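Local coordinates for archaeal flagellar ATP-binding protein FlaH (Methanocaldococcus jannaschii DSM 2661, PDB 4WIA) that probably binds and hydrolyses ATP as an accessory component of the archaellum, the archaeal flagellum, at residues S28-E33 with M182-E187. Numbering follows the deposited sequence.
Sequences SLIIIE and MLIRTE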
# COMPACT_ATOMS: atom_id res chain seq x y z
N SER A 28 13.86 0.08 17.44
CA SER A 28 14.72 1.25 17.45
C SER A 28 14.21 2.27 18.49
O SER A 28 12.99 2.47 18.65
CB SER A 28 14.75 1.89 16.06
OG SER A 28 15.49 1.09 15.12
N LEU A 29 15.16 2.91 19.16
CA LEU A 29 14.94 4.13 19.83
C LEU A 29 15.69 5.25 19.09
O LEU A 29 16.93 5.37 19.16
CB LEU A 29 15.43 4.07 21.26
CG LEU A 29 15.32 5.39 22.05
CD1 LEU A 29 13.89 5.83 22.26
CD2 LEU A 29 16.01 5.24 23.40
N ILE A 30 14.92 6.10 18.44
CA ILE A 30 15.45 7.13 17.64
C ILE A 30 15.37 8.42 18.41
O ILE A 30 14.32 8.81 18.89
CB ILE A 30 14.60 7.29 16.37
CG1 ILE A 30 14.44 5.94 15.67
CG2 ILE A 30 15.24 8.32 15.44
CD1 ILE A 30 13.79 6.00 14.30
N ILE A 31 16.49 9.08 18.55
CA ILE A 31 16.52 10.39 19.16
C ILE A 31 16.85 11.44 18.12
O ILE A 31 17.87 11.35 17.44
CB ILE A 31 17.60 10.44 20.29
CG1 ILE A 31 17.27 9.42 21.37
CG2 ILE A 31 17.68 11.84 20.89
CD1 ILE A 31 15.95 9.66 22.07
N ILE A 32 15.99 12.43 17.99
CA ILE A 32 16.22 13.53 17.10
C ILE A 32 16.52 14.78 17.88
O ILE A 32 15.66 15.31 18.53
CB ILE A 32 15.03 13.75 16.19
CG1 ILE A 32 14.70 12.42 15.46
CG2 ILE A 32 15.38 14.83 15.18
CD1 ILE A 32 13.39 12.46 14.67
N GLU A 33 17.77 15.20 17.85
CA GLU A 33 18.25 16.23 18.74
C GLU A 33 18.66 17.43 17.93
O GLU A 33 19.53 17.33 17.04
CB GLU A 33 19.46 15.71 19.55
CG GLU A 33 20.23 16.81 20.30
CD GLU A 33 21.38 16.34 21.17
OE1 GLU A 33 21.76 15.15 21.11
OE2 GLU A 33 21.89 17.18 21.97
N MSE A 182 19.34 4.91 17.32
CA MSE A 182 19.56 5.77 16.19
C MSE A 182 19.58 7.18 16.70
O MSE A 182 18.62 7.65 17.26
CB MSE A 182 18.46 5.56 15.17
CG MSE A 182 18.73 6.37 13.90
SE MSE A 182 17.27 6.07 12.66
CE MSE A 182 18.12 6.71 11.04
N LEU A 183 20.67 7.89 16.48
CA LEU A 183 20.77 9.26 16.86
C LEU A 183 20.93 10.19 15.65
O LEU A 183 21.86 10.04 14.86
CB LEU A 183 21.95 9.45 17.77
CG LEU A 183 22.18 10.90 18.24
CD1 LEU A 183 21.11 11.37 19.24
CD2 LEU A 183 23.59 11.05 18.85
N ILE A 184 20.03 11.15 15.54
CA ILE A 184 20.00 12.06 14.45
C ILE A 184 20.07 13.45 14.99
O ILE A 184 19.24 13.84 15.83
CB ILE A 184 18.70 11.94 13.65
CG1 ILE A 184 18.51 10.52 13.17
CG2 ILE A 184 18.74 12.89 12.47
CD1 ILE A 184 17.13 10.28 12.56
N ARG A 185 21.01 14.23 14.49
CA ARG A 185 21.11 15.63 14.87
C ARG A 185 20.71 16.55 13.73
O ARG A 185 21.19 16.40 12.61
CB ARG A 185 22.54 15.95 15.34
CG ARG A 185 22.81 17.42 15.59
CD ARG A 185 24.07 17.62 16.37
NE ARG A 185 24.62 18.95 16.16
CZ ARG A 185 24.36 20.03 16.91
NH1 ARG A 185 23.54 19.99 17.96
NH2 ARG A 185 24.94 21.19 16.59
N THR A 186 19.84 17.51 14.04
CA THR A 186 19.33 18.45 13.05
C THR A 186 19.90 19.85 13.25
O THR A 186 20.08 20.27 14.38
CB THR A 186 17.80 18.53 13.08
OG1 THR A 186 17.34 18.85 14.38
CG2 THR A 186 17.22 17.22 12.69
N GLU A 187 20.18 20.54 12.13
CA GLU A 187 20.56 21.96 12.11
C GLU A 187 20.02 22.66 10.86
O GLU A 187 19.58 22.02 9.90
CB GLU A 187 22.08 22.18 12.15
CG GLU A 187 22.75 21.69 13.44
CD GLU A 187 24.12 22.28 13.79
OE1 GLU A 187 24.40 23.49 13.77
OE2 GLU A 187 24.97 21.48 14.17
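With CG1 of Ile-30 turned beside its backbone N (chi1 -52°) and Met-182, a selenomethionine, fully extended (chi1 -175°), the two side chains run alongside each other in the same direction, and CD1 of Ile-30 meets SE of Met-182 at 3.8 Å. The CG2 branch of Ile-30 points toward the strand's C-terminal end and touches CD1 of Ile-184 at 4.0 Å. Replacing Ile-30 by an alanine is likely to strip SE of Met-182 and CD1 of Ile-184 of the contacts that its CD1 and CG2 supply, opening a gap on this face. CG2 of Ile-32 lies 3.9 Å from CG2 of Thr-186. On the other face, CD1 of Leu-183 rests against CB of Ile-31 at 3.8 Å, and Glu-33 reaches a salt bridge with Arg-177. Five backbone hydrogen bonds join the parallel strands. The central ones are nearly linear at the acceptor, such as Ile-184 N to Ile-31 O (2.9 Å), whereas at the far end Thr-186 N approaches Glu-33 O (3.0 Å) from above the carbonyl plane. Strand 158-163 flanks 29-33 on its other edge, and helix 40-53 covers Ile-32. Thr-186 OG1 is hydrogen-bonded to OG1 of Thr-38, a probable ATP-binding residue, and the side chain of Thr-186 touches Lys-40. The pairing places the strand leading into the Walker A P-loop within the parallel part of the mixed central sheet of a KaiC-like P-loop NTPase fold.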